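Local coordinates for protein N-acetylneuraminate lyase (Fusobacterium nucleatum subsp. nucleatum ATCC 25586, PDB 5ZKA) that belongs to the dihydrodipicolinate synthetase family of enzymes, which are built on a TIM-barrel fold, at residues 206-218 / 233-246. Numbering follows the deposited sequence.
Sequences MLLPATVLGVDGA and IFELAKNSKIDEAL
Leu208 fits as a knob between helices 223-237 and 242-262, into a hole formed by Ile233, Ala237, Ala245 and Leu246. Its two methyls divide the work: CD1 lies 3.7 Å from Ala237 CB, while CD2 lies 3.6 Å from Leu246 CA, pressed against the backbone as well as the side chain. With CG trans to the backbone N (chi1 166°), the branch reaches farther across than the CB direction alone. Further apolar contacts lie beside this knob: Leu207 CG packs on Ile233 CG2, and Val212 CG1 meets Ile242 CD1 at 3.8 Å.

Around the aromatic ring the contacts differ. Thr211 OG1 approaches the Phe234 edge near the ring plane, 3.5 Å from CD1, and Val215 O also lies at the edge, by CE1. Lys238 CD, of the same segment, sits 3.6 Å above the Phe234 ring plane, over its centre, and Lys238 CG touches Thr211 CG2.

No hydrogen bond crosses the segments. The Thr211 hydroxyl instead donates to Leu207 O (OG1 to O 2.7 Å), from above the carbonyl plane, which holds its rotation; that oxygen also accepts Thr211 N. Leu208 N bonds to Gln249 OE1.

Helix 242-262, first of the C-terminal helices, closes over the same leucine, its 242-246 part at 150° to helix 207-212. Helices 207-212 and 233-237 run 39° apart, the packing of successive beta-alpha units on the outer layer of a TIM barrel.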
loop_
_atom_site.group_PDB
_atom_site.type_symbol
_atom_site.label_atom_id
_atom_site.label_comp_id
_atom_site.label_asym_id
_atom_site.label_seq_id
_atom_site.Cartn_x
_atom_site.Cartn_y
_atom_site.Cartn_z
ATOM N N MET A 206 7.928 3.343 0.483
ATOM C CA MET A 206 7.242 2.186 -0.087
ATOM C C MET A 206 7.810 1.825 -1.458
ATOM O O MET A 206 7.101 1.304 -2.320
ATOM C CB MET A 206 5.743 2.442 -0.154
ATOM C CG MET A 206 5.211 2.886 1.209
ATOM S SD MET A 206 3.414 3.015 1.298
ATOM C CE MET A 206 3.119 4.382 0.192
ATOM N N LEU A 207 9.112 2.064 -1.655
ATOM C CA LEU A 207 9.738 1.808 -2.948
ATOM C C LEU A 207 9.733 0.324 -3.294
ATOM O O LEU A 207 9.466 -0.056 -4.439
ATOM C CB LEU A 207 11.172 2.347 -2.940
ATOM C CG LEU A 207 12.000 2.144 -4.213
ATOM C CD1 LEU A 207 11.286 2.729 -5.442
ATOM C CD2 LEU A 207 13.363 2.812 -4.044
ATOM N N LEU A 208 10.015 -0.536 -2.319
ATOM C CA LEU A 208 10.094 -1.965 -2.628
ATOM C C LEU A 208 8.745 -2.531 -3.063
ATOM O O LEU A 208 8.687 -3.173 -4.128
ATOM C CB LEU A 208 10.687 -2.724 -1.435
ATOM C CG LEU A 208 10.528 -4.244 -1.452
ATOM C CD1 LEU A 208 11.164 -4.872 -2.681
ATOM C CD2 LEU A 208 11.158 -4.807 -0.182
ATOM N N PRO A 209 7.643 -2.347 -2.326
ATOM C CA PRO A 209 6.365 -2.900 -2.817
ATOM C C PRO A 209 5.935 -2.312 -4.151
ATOM O O PRO A 209 5.345 -3.016 -4.979
ATOM C CB PRO A 209 5.368 -2.561 -1.697
ATOM C CG PRO A 209 6.043 -1.521 -0.847
ATOM C CD PRO A 209 7.516 -1.795 -0.962
ATOM N N ALA A 210 6.240 -1.038 -4.398
ATOM C CA ALA A 210 5.941 -0.445 -5.698
ATOM C C ALA A 210 6.773 -1.077 -6.807
ATOM O O ALA A 210 6.271 -1.306 -7.912
ATOM C CB ALA A 210 6.189 1.063 -5.644
ATOM N N THR A 211 8.057 -1.353 -6.539
ATOM C CA THR A 211 8.912 -1.923 -7.577
ATOM C C THR A 211 8.378 -3.264 -8.078
ATOM O O THR A 211 8.406 -3.538 -9.285
ATOM C CB THR A 211 10.345 -2.068 -7.053
ATOM O OG1 THR A 211 10.812 -0.771 -6.665
ATOM C CG2 THR A 211 11.258 -2.606 -8.144
ATOM N N VAL A 212 7.875 -4.116 -7.181
ATOM C CA VAL A 212 7.426 -5.425 -7.658
ATOM C C VAL A 212 6.066 -5.366 -8.344
ATOM O O VAL A 212 5.665 -6.353 -8.981
ATOM C CB VAL A 212 7.411 -6.461 -6.515
ATOM C CG1 VAL A 212 8.804 -6.545 -5.852
ATOM C CG2 VAL A 212 6.314 -6.154 -5.484
ATOM N N LEU A 213 5.345 -4.248 -8.241
ATOM C CA LEU A 213 4.174 -3.989 -9.078
ATOM C C LEU A 213 4.543 -3.350 -10.414
ATOM O O LEU A 213 3.653 -2.924 -11.154
ATOM C CB LEU A 213 3.175 -3.085 -8.345
ATOM C CG LEU A 213 2.432 -3.744 -7.173
ATOM C CD1 LEU A 213 1.463 -2.760 -6.541
ATOM C CD2 LEU A 213 1.660 -4.981 -7.645
ATOM N N GLY A 214 5.836 -3.253 -10.729
ATOM C CA GLY A 214 6.269 -2.882 -12.062
ATOM C C GLY A 214 6.400 -1.401 -12.348
ATOM O O GLY A 214 6.392 -1.021 -13.526
ATOM N N VAL A 215 6.544 -0.547 -11.328
ATOM C CA VAL A 215 6.794 0.870 -11.632
ATOM C C VAL A 215 8.123 1.002 -12.393
ATOM O O VAL A 215 9.000 0.133 -12.332
ATOM C CB VAL A 215 6.797 1.770 -10.383
ATOM C CG1 VAL A 215 5.440 1.766 -9.698
ATOM C CG2 VAL A 215 7.892 1.348 -9.417
ATOM N N ASP A 216 8.236 2.083 -13.160
ATOM C CA ASP A 216 9.387 2.318 -14.027
ATOM C C ASP A 216 10.471 3.121 -13.342
ATOM O O ASP A 216 11.547 3.317 -13.918
ATOM C CB ASP A 216 8.924 3.019 -15.301
ATOM C CG ASP A 216 7.891 2.201 -16.044
ATOM O OD1 ASP A 216 8.299 1.260 -16.755
ATOM O OD2 ASP A 216 6.678 2.468 -15.889
ATOM N N GLY A 217 10.213 3.560 -12.119
ATOM C CA GLY A 217 11.176 4.353 -11.386
ATOM C C GLY A 217 10.509 4.973 -10.183
ATOM O O GLY A 217 9.440 4.530 -9.752
ATOM N N ALA A 218 11.147 6.012 -9.658
ATOM C CA ALA A 218 10.659 6.669 -8.457
ATOM C C ALA A 218 11.164 8.100 -8.448
ATOM O O ALA A 218 12.246 8.386 -8.958
ATOM C CB ALA A 218 11.123 5.939 -7.186
ATOM N N ILE A 233 17.591 -0.886 -3.721
ATOM C CA ILE A 233 16.260 -1.492 -3.560
ATOM C C ILE A 233 15.634 -1.753 -4.923
ATOM O O ILE A 233 15.214 -2.875 -5.237
ATOM C CB ILE A 233 15.350 -0.601 -2.698
ATOM C CG1 ILE A 233 15.877 -0.469 -1.261
ATOM C CG2 ILE A 233 13.903 -1.142 -2.719
ATOM C CD1 ILE A 233 15.222 0.690 -0.465
ATOM N N PHE A 234 15.597 -0.712 -5.764
ATOM C CA PHE A 234 14.988 -0.805 -7.091
ATOM C C PHE A 234 15.627 -1.917 -7.919
ATOM O O PHE A 234 14.931 -2.789 -8.449
ATOM C CB PHE A 234 15.127 0.550 -7.789
ATOM C CG PHE A 234 14.347 0.675 -9.066
ATOM C CD1 PHE A 234 12.971 0.508 -9.077
ATOM C CD2 PHE A 234 14.997 0.980 -10.259
ATOM C CE1 PHE A 234 12.261 0.629 -10.257
ATOM C CE2 PHE A 234 14.296 1.107 -11.443
ATOM C CZ PHE A 234 12.928 0.929 -11.445
ATOM N N GLU A 235 16.961 -1.914 -8.023
ATOM C CA GLU A 235 17.634 -2.899 -8.868
ATOM C C GLU A 235 17.520 -4.303 -8.292
ATOM O O GLU A 235 17.292 -5.265 -9.035
ATOM C CB GLU A 235 19.107 -2.532 -9.053
ATOM N N LEU A 236 17.701 -4.447 -6.978
ATOM C CA LEU A 236 17.640 -5.781 -6.391
ATOM C C LEU A 236 16.251 -6.387 -6.547
ATOM O O LEU A 236 16.122 -7.589 -6.799
ATOM C CB LEU A 236 18.033 -5.734 -4.918
ATOM C CG LEU A 236 19.492 -5.405 -4.615
ATOM C CD1 LEU A 236 19.596 -4.921 -3.179
ATOM C CD2 LEU A 236 20.369 -6.613 -4.843
ATOM N N ALA A 237 15.204 -5.575 -6.393
ATOM C CA ALA A 237 13.846 -6.110 -6.463
ATOM C C ALA A 237 13.470 -6.534 -7.880
ATOM O O ALA A 237 12.658 -7.452 -8.051
ATOM C CB ALA A 237 12.832 -5.089 -5.929
ATOM N N LYS A 238 14.038 -5.886 -8.901
ATOM C CA LYS A 238 13.817 -6.291 -10.285
ATOM C C LYS A 238 14.681 -7.474 -10.717
ATOM O O LYS A 238 14.551 -7.925 -11.861
ATOM C CB LYS A 238 14.092 -5.118 -11.239
ATOM C CG LYS A 238 13.273 -3.859 -11.003
ATOM C CD LYS A 238 14.060 -2.618 -11.440
ATOM C CE LYS A 238 14.186 -2.528 -12.940
ATOM N NZ LYS A 238 12.961 -3.070 -13.570
ATOM N N ASN A 239 15.566 -7.983 -9.858
ATOM C CA ASN A 239 16.566 -8.951 -10.303
ATOM C C ASN A 239 16.719 -10.091 -9.306
ATOM O O ASN A 239 17.830 -10.574 -9.061
ATOM C CB ASN A 239 17.916 -8.279 -10.552
ATOM C CG ASN A 239 17.910 -7.407 -11.793
ATOM O OD1 ASN A 239 18.033 -7.910 -12.915
ATOM N ND2 ASN A 239 17.778 -6.090 -11.601
ATOM N N SER A 240 15.595 -10.538 -8.732
ATOM C CA SER A 240 15.513 -11.791 -7.966
ATOM C C SER A 240 16.351 -11.750 -6.694
ATOM O O SER A 240 16.946 -12.752 -6.287
ATOM C CB SER A 240 15.900 -12.997 -8.826
ATOM O OG SER A 240 15.237 -12.953 -10.080
ATOM N N LYS A 241 16.374 -10.589 -6.042
ATOM C CA LYS A 241 17.060 -10.419 -4.767
ATOM C C LYS A 241 16.135 -9.683 -3.789
ATOM O O LYS A 241 16.455 -8.628 -3.235
ATOM C CB LYS A 241 18.392 -9.705 -4.979
ATOM C CG LYS A 241 19.425 -10.598 -5.688
ATOM C CD LYS A 241 20.631 -9.825 -6.191
ATOM C CE LYS A 241 21.808 -9.955 -5.237
ATOM N NZ LYS A 241 23.016 -9.224 -5.733
ATOM N N ILE A 242 14.959 -10.266 -3.572
ATOM C CA ILE A 242 13.951 -9.599 -2.747
ATOM C C ILE A 242 14.401 -9.530 -1.293
ATOM O O ILE A 242 14.211 -8.510 -0.618
ATOM C CB ILE A 242 12.596 -10.312 -2.878
ATOM C CG1 ILE A 242 12.076 -10.191 -4.298
ATOM C CG2 ILE A 242 11.585 -9.711 -1.907
ATOM C CD1 ILE A 242 11.655 -8.798 -4.634
ATOM N N ASP A 243 14.981 -10.619 -0.783
ATOM C CA ASP A 243 15.431 -10.645 0.603
ATOM C C ASP A 243 16.423 -9.525 0.878
ATOM O O ASP A 243 16.324 -8.828 1.893
ATOM C CB ASP A 243 16.055 -12.003 0.927
ATOM C CG ASP A 243 15.012 -13.096 1.096
ATOM O OD1 ASP A 243 13.804 -12.772 1.076
ATOM O OD2 ASP A 243 15.399 -14.278 1.242
ATOM N N GLU A 244 17.396 -9.339 -0.016
ATOM C CA GLU A 244 18.347 -8.249 0.173
ATOM C C GLU A 244 17.664 -6.889 0.043
ATOM O O GLU A 244 18.000 -5.952 0.779
ATOM C CB GLU A 244 19.501 -8.374 -0.824
ATOM C CG GLU A 244 20.547 -7.285 -0.660
ATOM C CD GLU A 244 21.890 -7.647 -1.267
ATOM O OE1 GLU A 244 21.946 -8.616 -2.057
ATOM O OE2 GLU A 244 22.884 -6.950 -0.960
ATOM N N ALA A 245 16.703 -6.761 -0.885
ATOM C CA ALA A 245 16.034 -5.476 -1.082
ATOM C C ALA A 245 15.215 -5.088 0.141
ATOM O O ALA A 245 15.127 -3.900 0.485
ATOM C CB ALA A 245 15.146 -5.515 -2.325
ATOM N N LEU A 246 14.613 -6.078 0.815
ATOM C CA LEU A 246 13.831 -5.794 2.015
ATOM C C LEU A 246 14.712 -5.304 3.150
ATOM O O LEU A 246 14.318 -4.399 3.899
ATOM C CB LEU A 246 13.049 -7.040 2.448
ATOM C CG LEU A 246 12.170 -6.916 3.694
ATOM C CD1 LEU A 246 11.194 -5.761 3.538
ATOM C CD2 LEU A 246 11.391 -8.217 3.974
#